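Local coordinates for homocitrate synthase (Sulfolobus acidocaldarius, PDB 6KTQ), which catalyses the aldol-type condensation of acetyl-CoA with 2-oxoglutarate to give homocitrate, the first step of lysine biosynthesis through the alpha-aminoadipate pathway, at residues Arg123-His134 with Lys163-Ala174; His251-Glu259 with Val290-Ile300. One frame throughout, in Å; residues are numbered along the deposited sequence.

In the fold
Both contacts belong to the TIM-barrel catalytic domain and reach the same barrel sheet, and their centres lie about 24 Å apart. Contact 1 joins two neighbouring parallel strands, and residues on it reach both 2-oxoglutarate and coenzyme A; the side chain of Glu169 is about 7 Å from the bound zinc ion. Contact 2 packs the loop that leaves strand 249-252 against helix 287-298, and only the start of that segment, His251, belongs to the 2-oxoglutarate pocket. Leu257, within the packing itself, keeps its side chain about 11 Å from the zinc. The contacts meet where Arg165 NH2 packs 3.7 Å from His251 CE1, beside the substrate.

Contact 1 (Arg123-His134 with Lys163-Ala174); sequences RIAIFYGISDTH and KVRFTAEDATRA. With COA (coenzyme A), chain E; AKG (2-oxoglutaric acid), chain D.
Seven backbone hydrogen bonds join Ile124 through Ile130 to Lys163 through Glu169 in parallel register, from Ile124 N on Lys163 O to Ile130 N on Glu169 O; Ile124, Ile126 and Tyr128 give both N-H and C=O to this pairing. At the C-terminal ends, Ser131 OG sits between its own N and carbonyl carbon (chi1 62°), where it donates to Asp170 OD2 at 2.7 Å and accepts from His134 N, an N-cap for the helix that follows. Arg173 forms a two-nitrogen salt bridge with Asp170: NE takes the syn lone pair of OD1 at 2.8 Å, while NH1 reaches OD2 from the face opposite Ser131. Asp170 CB lies over the His134 ring, 3.8 Å from its centroid. Ser131 N, by contrast, is buried without a partner.

2-Oxoglutarate is held on the Arg165 and Thr167 face. Thr167 OG1 donates to its O4 at 2.8 Å and accepts from Arg165 NE; Arg165 NH2 adds a weak bond to O4 and a salt bridge to Glu72, with Ala125 CB over the guanidinium face. Coenzyme A lies along Phe127 and Tyr128, and Phe127 O accepts a hydrogen bond from its N6A at 2.8 Å. Glu169 OE2 pairs with Lys138, and Arg123 with Asp192 and Glu101.

In this TIM barrel, strands 101-106 and 193-198 flank the pair, while helices 143-159 and 176-189 cover Ile126, Tyr128, Ile130 and Phe166.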
# COMPACT_ATOMS: atom_id res chain seq x y z
N ARG A 123 -16.48 23.03 12.04
CA ARG A 123 -15.05 23.04 11.81
C ARG A 123 -14.64 24.36 11.22
O ARG A 123 -15.39 24.94 10.41
CB ARG A 123 -14.64 21.91 10.86
CG ARG A 123 -13.17 21.95 10.45
CD ARG A 123 -12.75 20.75 9.60
NE ARG A 123 -12.95 19.49 10.33
CZ ARG A 123 -12.08 18.95 11.17
NH1 ARG A 123 -10.89 19.48 11.39
NH2 ARG A 123 -12.40 17.83 11.76
N ILE A 124 -13.46 24.83 11.62
CA ILE A 124 -12.87 26.06 11.11
C ILE A 124 -11.62 25.68 10.34
O ILE A 124 -10.76 24.99 10.87
CB ILE A 124 -12.56 27.08 12.25
CG1 ILE A 124 -13.88 27.62 12.85
CG2 ILE A 124 -11.69 28.22 11.74
CD1 ILE A 124 -13.71 28.53 14.06
N ALA A 125 -11.54 26.07 9.07
CA ALA A 125 -10.38 25.79 8.22
C ALA A 125 -9.55 27.02 8.05
O ALA A 125 -9.93 27.94 7.32
CB ALA A 125 -10.84 25.28 6.86
N ILE A 126 -8.41 27.04 8.73
CA ILE A 126 -7.50 28.17 8.63
C ILE A 126 -6.50 27.87 7.56
O ILE A 126 -5.86 26.81 7.57
CB ILE A 126 -6.75 28.43 9.95
CG1 ILE A 126 -7.73 28.84 11.06
CG2 ILE A 126 -5.72 29.52 9.74
CD1 ILE A 126 -7.12 28.84 12.45
N PHE A 127 -6.36 28.80 6.62
CA PHE A 127 -5.42 28.65 5.53
C PHE A 127 -4.24 29.59 5.65
O PHE A 127 -4.37 30.68 6.20
CB PHE A 127 -6.12 28.82 4.16
CG PHE A 127 -6.81 30.14 3.97
CD1 PHE A 127 -8.14 30.31 4.35
CD2 PHE A 127 -6.15 31.19 3.34
CE1 PHE A 127 -8.78 31.52 4.15
CE2 PHE A 127 -6.78 32.40 3.13
CZ PHE A 127 -8.09 32.57 3.54
N TYR A 128 -3.08 29.16 5.16
CA TYR A 128 -1.92 30.03 5.05
C TYR A 128 -1.02 29.48 3.97
O TYR A 128 -0.92 28.26 3.80
CB TYR A 128 -1.15 30.10 6.39
CG TYR A 128 -0.39 31.38 6.65
CD1 TYR A 128 -1.00 32.47 7.28
CD2 TYR A 128 0.96 31.50 6.31
CE1 TYR A 128 -0.28 33.66 7.53
CE2 TYR A 128 1.68 32.67 6.55
CZ TYR A 128 1.06 33.74 7.16
OH TYR A 128 1.77 34.88 7.37
N GLY A 129 -0.34 30.38 3.28
CA GLY A 129 0.50 30.04 2.15
C GLY A 129 1.87 29.71 2.68
O GLY A 129 2.50 30.55 3.28
N ILE A 130 2.35 28.49 2.43
CA ILE A 130 3.61 28.06 3.02
C ILE A 130 4.74 27.76 2.04
O ILE A 130 5.82 27.28 2.44
CB ILE A 130 3.39 26.95 4.05
CG1 ILE A 130 2.53 25.81 3.53
CG2 ILE A 130 2.68 27.52 5.26
CD1 ILE A 130 3.18 25.06 2.40
N SER A 131 4.54 28.11 0.77
CA SER A 131 5.62 28.09 -0.19
C SER A 131 6.40 29.35 -0.03
O SER A 131 5.89 30.33 0.52
CB SER A 131 5.08 28.07 -1.62
OG SER A 131 4.31 29.24 -1.87
N ASP A 132 7.61 29.36 -0.56
CA ASP A 132 8.46 30.54 -0.49
C ASP A 132 7.90 31.74 -1.25
O ASP A 132 8.01 32.87 -0.74
CB ASP A 132 9.88 30.24 -0.99
CG ASP A 132 10.64 29.23 -0.11
OD1 ASP A 132 10.19 28.83 0.99
OD2 ASP A 132 11.71 28.81 -0.55
N THR A 133 7.30 31.56 -2.44
CA THR A 133 6.67 32.70 -3.10
C THR A 133 5.52 33.24 -2.25
O THR A 133 5.37 34.44 -2.12
CB THR A 133 6.15 32.43 -4.56
OG1 THR A 133 5.03 31.53 -4.54
CG2 THR A 133 7.25 31.89 -5.45
N HIS A 134 4.71 32.37 -1.65
CA HIS A 134 3.61 32.88 -0.83
C HIS A 134 4.13 33.60 0.41
O HIS A 134 3.63 34.67 0.75
CB HIS A 134 2.65 31.78 -0.41
CG HIS A 134 1.64 31.43 -1.46
ND1 HIS A 134 1.98 31.24 -2.78
CD2 HIS A 134 0.31 31.22 -1.37
CE1 HIS A 134 0.90 30.94 -3.47
NE2 HIS A 134 -0.13 30.93 -2.64
N LYS A 163 -13.42 22.06 16.16
CA LYS A 163 -12.41 21.33 15.39
C LYS A 163 -11.72 22.24 14.39
O LYS A 163 -12.37 23.10 13.79
CB LYS A 163 -13.02 20.12 14.71
CG LYS A 163 -13.36 19.02 15.72
CD LYS A 163 -13.84 17.73 15.07
CE LYS A 163 -15.36 17.67 14.90
NZ LYS A 163 -15.86 18.58 13.83
N VAL A 164 -10.41 22.06 14.22
CA VAL A 164 -9.64 22.90 13.34
C VAL A 164 -8.89 22.14 12.25
O VAL A 164 -8.11 21.22 12.51
CB VAL A 164 -8.65 23.76 14.13
CG1 VAL A 164 -7.87 24.68 13.20
CG2 VAL A 164 -9.40 24.56 15.18
N ARG A 165 -9.15 22.53 11.01
CA ARG A 165 -8.30 22.12 9.91
C ARG A 165 -7.32 23.24 9.58
O ARG A 165 -7.67 24.41 9.67
CB ARG A 165 -9.14 21.75 8.68
CG ARG A 165 -8.28 21.40 7.48
CD ARG A 165 -9.17 21.14 6.28
NE ARG A 165 -9.29 22.29 5.40
CZ ARG A 165 -10.38 22.62 4.71
NH1 ARG A 165 -11.50 21.91 4.82
NH2 ARG A 165 -10.36 23.68 3.92
N PHE A 166 -6.10 22.89 9.20
CA PHE A 166 -5.18 23.84 8.66
C PHE A 166 -5.01 23.51 7.20
O PHE A 166 -4.76 22.37 6.86
CB PHE A 166 -3.81 23.80 9.35
CG PHE A 166 -2.81 24.68 8.68
CD1 PHE A 166 -2.91 26.05 8.82
CD2 PHE A 166 -1.83 24.14 7.85
CE1 PHE A 166 -2.03 26.88 8.16
CE2 PHE A 166 -0.94 24.97 7.20
CZ PHE A 166 -1.03 26.34 7.35
N THR A 167 -5.11 24.52 6.33
CA THR A 167 -4.84 24.34 4.92
C THR A 167 -3.48 24.89 4.59
O THR A 167 -3.22 26.07 4.81
CB THR A 167 -5.90 25.04 4.05
OG1 THR A 167 -7.13 24.36 4.20
CG2 THR A 167 -5.51 25.00 2.59
N ALA A 168 -2.62 24.03 4.07
CA ALA A 168 -1.32 24.42 3.62
C ALA A 168 -1.44 24.81 2.16
O ALA A 168 -1.43 23.97 1.26
CB ALA A 168 -0.32 23.29 3.81
N GLU A 169 -1.56 26.11 1.93
CA GLU A 169 -1.76 26.64 0.60
C GLU A 169 -0.43 26.64 -0.14
O GLU A 169 0.63 26.95 0.45
CB GLU A 169 -2.38 28.05 0.71
CG GLU A 169 -2.64 28.74 -0.59
CD GLU A 169 -3.40 30.05 -0.42
OE1 GLU A 169 -4.13 30.43 -1.37
OE2 GLU A 169 -3.26 30.72 0.63
N ASP A 170 -0.50 26.28 -1.42
CA ASP A 170 0.67 26.08 -2.29
C ASP A 170 1.67 25.08 -1.70
O ASP A 170 2.89 25.17 -1.93
CB ASP A 170 1.36 27.41 -2.57
CG ASP A 170 2.12 27.42 -3.86
OD1 ASP A 170 1.89 26.57 -4.75
OD2 ASP A 170 2.97 28.29 -4.02
N ALA A 171 1.14 24.12 -0.96
CA ALA A 171 1.94 23.04 -0.39
C ALA A 171 2.70 22.28 -1.44
O ALA A 171 3.82 21.82 -1.19
CB ALA A 171 1.05 22.08 0.36
N THR A 172 2.14 22.16 -2.64
CA THR A 172 2.74 21.34 -3.66
C THR A 172 3.93 22.02 -4.34
O THR A 172 4.60 21.39 -5.11
CB THR A 172 1.70 20.88 -4.70
OG1 THR A 172 1.13 22.02 -5.36
CG2 THR A 172 0.58 20.11 -3.98
N ARG A 173 4.20 23.30 -4.05
CA ARG A 173 5.43 23.94 -4.48
C ARG A 173 6.30 24.41 -3.31
O ARG A 173 7.27 25.12 -3.49
CB ARG A 173 5.13 25.09 -5.44
CG ARG A 173 4.41 24.67 -6.72
CD ARG A 173 4.25 25.83 -7.69
NE ARG A 173 3.44 26.90 -7.10
CZ ARG A 173 3.20 28.08 -7.65
NH1 ARG A 173 2.47 28.97 -6.99
NH2 ARG A 173 3.67 28.37 -8.84
N ALA A 174 5.93 24.03 -2.11
CA ALA A 174 6.64 24.40 -0.91
C ALA A 174 7.84 23.51 -0.68
O ALA A 174 7.88 22.37 -1.14
CB ALA A 174 5.72 24.32 0.29
N1A COA E . -3.81 34.83 6.85
C2A COA E . -3.66 36.14 7.22
N3A COA E . -3.63 37.17 6.33
C4A COA E . -3.72 36.95 5.00
C5A COA E . -3.89 35.57 4.53
C6A COA E . -3.93 34.50 5.55
N6A COA E . -4.08 33.22 5.15
N7A COA E . -3.98 35.63 3.19
C8A COA E . -3.86 36.94 2.82
N9A COA E . -3.69 37.71 3.91
C1B COA E . -3.64 39.18 3.96
C2B COA E . -2.60 39.83 3.09
O2B COA E . -1.30 39.82 3.65
C3B COA E . -3.19 41.21 3.01
O3B COA E . -3.09 41.94 4.21
P3B COA E . -2.81 43.52 4.15
O7A COA E . -2.18 43.72 5.48
O8A COA E . -4.19 44.10 3.96
O9A COA E . -1.90 43.74 2.99
C4B COA E . -4.65 40.95 2.78
O4B COA E . -4.89 39.69 3.46
C5B COA E . -4.69 41.05 1.26
O5B COA E . -5.93 41.07 0.69
P1A COA E . -6.96 42.27 0.41
O1A COA E . -7.87 41.34 -0.30
O2A COA E . -6.41 43.48 -0.29
O3A COA E . -7.41 42.61 1.92
P2A COA E . -8.80 43.17 2.42
O4A COA E . -9.18 44.37 1.59
O5A COA E . -8.72 43.25 3.92
O6A COA E . -9.85 42.00 2.15
CBP COA E . -10.82 39.80 2.34
CCP COA E . -9.67 40.72 2.77
CDP COA E . -10.66 38.40 2.95
CEP COA E . -12.14 40.40 2.84
CAP COA E . -10.83 39.78 0.81
OAP COA E . -9.54 39.48 0.25
C9P COA E . -11.81 38.77 0.29
O9P COA E . -12.99 38.99 0.43
N8P COA E . -11.28 37.69 -0.28
C7P COA E . -12.07 36.60 -0.84
C6P COA E . -11.76 35.29 -0.11
C5P COA E . -10.34 34.86 -0.39
O5P COA E . -9.52 35.69 -0.82
N4P COA E . -10.03 33.58 -0.15
C3P COA E . -8.65 33.11 -0.31
C2P COA E . -8.49 31.60 -0.29
S1P COA E . -6.70 31.31 -0.27
C1 AKG D . -6.09 26.79 -2.36
O1 AKG D . -6.06 26.32 -3.51
O2 AKG D . -5.03 27.13 -1.79
C2 AKG D . -7.40 26.93 -1.69
O5 AKG D . -8.39 27.33 -2.31
C3 AKG D . -7.54 26.52 -0.22
C4 AKG D . -7.89 25.03 -0.21
C5 AKG D . -8.26 24.42 1.13
O3 AKG D . -8.00 23.19 1.27
O4 AKG D . -8.78 25.13 2.04
O HOH W 1 8.76 27.05 -2.21
O HOH W 2 5.50 28.90 -5.32

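Contact 2 (His251-Glu259 with Val290-Ile300); sequences HTTLNGLGE and VASLVEKYSGI
Leu254 and Leu257 press on Val294 from the loop after strand 249-252, and these apolar side chains form the tight part of the contact. Leu257 CD1 comes within 3.4 Å of Val294 CG1, closer than carbons usually pack, as the two side chains run antiparallel alongside each other. Val294 has CG1 trans to its own N (chi1 169°), which turns that methyl to Leu257 and leaves CG2 for Leu254 CB at 3.8 Å. Leu254 continues along the helix, its CG and CD2 on Val290 CG1 and its CD1 over the Ala291 backbone.

Toward solvent the packing gives way to polar links. Asn255 ND2 donates to Ala291 O at 3.1 Å in a nearly straight bond (175°), on a lone pair and within the amide plane; this carbonyl also accepts the helical bond from Glu295 N. Water 3 takes a second bond from Asn255 ND2 and donates to Ser298 OG and Ile300 O, bridging loop and helix end. Ser298 OG in turn donates to Val294 O and accepts from Ile300 N in an ST turn. Exposed Ile300 adds a looser touch, its CD1 4.2 Å from Leu257 CD2.

Gln267 of helix 266-277 holds Asn255 OD1, and Leu254 sits among helices 53-66, 266-277 and 287-298 and also touches Asp37 at the end of strand 31-37.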
# COMPACT_ATOMS: atom_id res chain seq x y z
N HIS A 251 -11.56 17.16 -1.77
CA HIS A 251 -12.32 18.37 -2.00
C HIS A 251 -12.85 18.36 -3.42
O HIS A 251 -12.12 18.04 -4.38
CB HIS A 251 -11.43 19.60 -1.80
CG HIS A 251 -11.04 19.85 -0.38
ND1 HIS A 251 -10.76 21.10 0.11
CD2 HIS A 251 -10.87 19.00 0.67
CE1 HIS A 251 -10.42 21.03 1.38
NE2 HIS A 251 -10.49 19.77 1.75
N THR A 252 -14.10 18.73 -3.57
CA THR A 252 -14.70 18.83 -4.89
C THR A 252 -15.56 20.09 -5.03
O THR A 252 -15.91 20.74 -4.05
CB THR A 252 -15.60 17.62 -5.21
OG1 THR A 252 -16.69 17.57 -4.30
CG2 THR A 252 -14.85 16.34 -5.17
N THR A 253 -15.86 20.43 -6.28
CA THR A 253 -16.99 21.30 -6.59
C THR A 253 -17.85 20.62 -7.63
O THR A 253 -17.36 19.79 -8.43
CB THR A 253 -16.54 22.63 -7.17
OG1 THR A 253 -15.73 22.39 -8.33
CG2 THR A 253 -15.78 23.46 -6.15
N LEU A 254 -19.13 20.95 -7.65
CA LEU A 254 -19.96 20.56 -8.78
C LEU A 254 -19.41 21.22 -10.03
O LEU A 254 -19.00 22.39 -10.01
CB LEU A 254 -21.43 20.92 -8.59
CG LEU A 254 -22.32 19.82 -8.02
CD1 LEU A 254 -22.27 18.58 -8.92
CD2 LEU A 254 -21.92 19.54 -6.59
N ASN A 255 -19.32 20.45 -11.10
CA ASN A 255 -19.09 21.00 -12.44
C ASN A 255 -17.71 21.58 -12.66
O ASN A 255 -17.49 22.30 -13.62
CB ASN A 255 -20.15 22.07 -12.77
CG ASN A 255 -21.58 21.56 -12.63
OD1 ASN A 255 -21.84 20.35 -12.54
ND2 ASN A 255 -22.53 22.49 -12.60
N GLY A 256 -16.77 21.30 -11.77
CA GLY A 256 -15.43 21.86 -11.94
C GLY A 256 -15.38 23.36 -11.73
O GLY A 256 -14.56 24.07 -12.33
N LEU A 257 -16.29 23.87 -10.91
CA LEU A 257 -16.19 25.28 -10.49
C LEU A 257 -14.91 25.54 -9.64
O LEU A 257 -14.34 24.62 -9.00
CB LEU A 257 -17.45 25.70 -9.74
CG LEU A 257 -18.73 25.77 -10.59
CD1 LEU A 257 -19.95 25.93 -9.69
CD2 LEU A 257 -18.68 26.92 -11.60
N GLY A 258 -14.50 26.81 -9.62
CA GLY A 258 -13.47 27.33 -8.74
C GLY A 258 -12.66 28.43 -9.38
O GLY A 258 -12.90 28.79 -10.54
N GLU A 259 -11.69 28.96 -8.66
CA GLU A 259 -10.74 29.89 -9.25
C GLU A 259 -10.18 29.32 -10.53
O GLU A 259 -9.88 28.13 -10.59
CB GLU A 259 -9.57 30.20 -8.32
CG GLU A 259 -9.91 31.11 -7.19
CD GLU A 259 -9.78 32.61 -7.45
OE1 GLU A 259 -9.20 33.12 -8.45
OE2 GLU A 259 -10.28 33.29 -6.55
N VAL A 290 -28.02 17.42 -9.28
CA VAL A 290 -27.28 18.40 -8.52
C VAL A 290 -26.40 19.25 -9.43
O VAL A 290 -26.31 20.47 -9.24
CB VAL A 290 -26.49 17.75 -7.36
CG1 VAL A 290 -25.68 18.80 -6.60
CG2 VAL A 290 -27.49 17.05 -6.42
N ALA A 291 -25.79 18.63 -10.43
CA ALA A 291 -25.02 19.36 -11.42
C ALA A 291 -25.88 20.41 -12.14
O ALA A 291 -25.44 21.54 -12.42
CB ALA A 291 -24.47 18.40 -12.44
N SER A 292 -27.09 20.00 -12.48
CA SER A 292 -28.04 20.89 -13.19
C SER A 292 -28.47 22.08 -12.31
O SER A 292 -28.51 23.24 -12.77
CB SER A 292 -29.21 20.04 -13.68
OG SER A 292 -30.24 20.89 -14.14
N LEU A 293 -28.69 21.82 -11.03
CA LEU A 293 -28.95 22.89 -10.04
C LEU A 293 -27.83 23.91 -9.94
O LEU A 293 -28.07 25.11 -9.92
CB LEU A 293 -29.19 22.28 -8.66
CG LEU A 293 -29.57 23.24 -7.54
CD1 LEU A 293 -30.94 23.84 -7.81
CD2 LEU A 293 -29.56 22.50 -6.23
N VAL A 294 -26.60 23.44 -9.88
CA VAL A 294 -25.48 24.35 -9.75
C VAL A 294 -25.29 25.11 -11.06
O VAL A 294 -24.91 26.27 -11.08
CB VAL A 294 -24.21 23.61 -9.31
CG1 VAL A 294 -22.99 24.51 -9.44
CG2 VAL A 294 -24.39 23.13 -7.85
N GLU A 295 -25.55 24.43 -12.16
CA GLU A 295 -25.43 25.06 -13.44
C GLU A 295 -26.44 26.22 -13.54
O GLU A 295 -26.09 27.34 -13.93
CB GLU A 295 -25.66 23.98 -14.49
CG GLU A 295 -25.81 24.41 -15.90
CD GLU A 295 -25.89 23.18 -16.80
OE1 GLU A 295 -26.75 22.31 -16.54
OE2 GLU A 295 -25.08 23.07 -17.72
N LYS A 296 -27.66 25.97 -13.10
CA LYS A 296 -28.67 27.02 -13.06
C LYS A 296 -28.24 28.23 -12.22
O LYS A 296 -28.36 29.35 -12.69
CB LYS A 296 -29.98 26.43 -12.54
CG LYS A 296 -31.16 27.40 -12.52
CD LYS A 296 -32.11 27.10 -11.35
CE LYS A 296 -33.33 26.32 -11.75
NZ LYS A 296 -34.48 27.25 -11.99
N TYR A 297 -27.74 28.04 -10.99
CA TYR A 297 -27.41 29.18 -10.14
C TYR A 297 -26.07 29.84 -10.46
O TYR A 297 -25.91 31.05 -10.26
CB TYR A 297 -27.49 28.80 -8.66
CG TYR A 297 -28.87 28.38 -8.21
CD1 TYR A 297 -30.02 28.88 -8.83
CD2 TYR A 297 -29.04 27.52 -7.13
CE1 TYR A 297 -31.30 28.53 -8.39
CE2 TYR A 297 -30.32 27.15 -6.70
CZ TYR A 297 -31.44 27.68 -7.34
OH TYR A 297 -32.71 27.33 -6.94
N SER A 298 -25.13 29.04 -10.98
CA SER A 298 -23.81 29.56 -11.33
C SER A 298 -23.87 30.31 -12.63
O SER A 298 -23.08 31.23 -12.87
CB SER A 298 -22.78 28.41 -11.43
OG SER A 298 -23.02 27.61 -12.58
N GLY A 299 -24.81 29.93 -13.48
CA GLY A 299 -24.93 30.48 -14.81
C GLY A 299 -23.86 30.04 -15.80
O GLY A 299 -23.77 30.60 -16.88
N ILE A 300 -23.04 29.04 -15.46
CA ILE A 300 -22.03 28.51 -16.40
C ILE A 300 -22.53 27.15 -16.88
O ILE A 300 -22.74 26.23 -16.08
CB ILE A 300 -20.67 28.37 -15.74
CG1 ILE A 300 -20.20 29.71 -15.20
CG2 ILE A 300 -19.61 27.82 -16.73
CD1 ILE A 300 -18.77 29.68 -14.74
O HOH W 3 -21.60 25.18 -13.38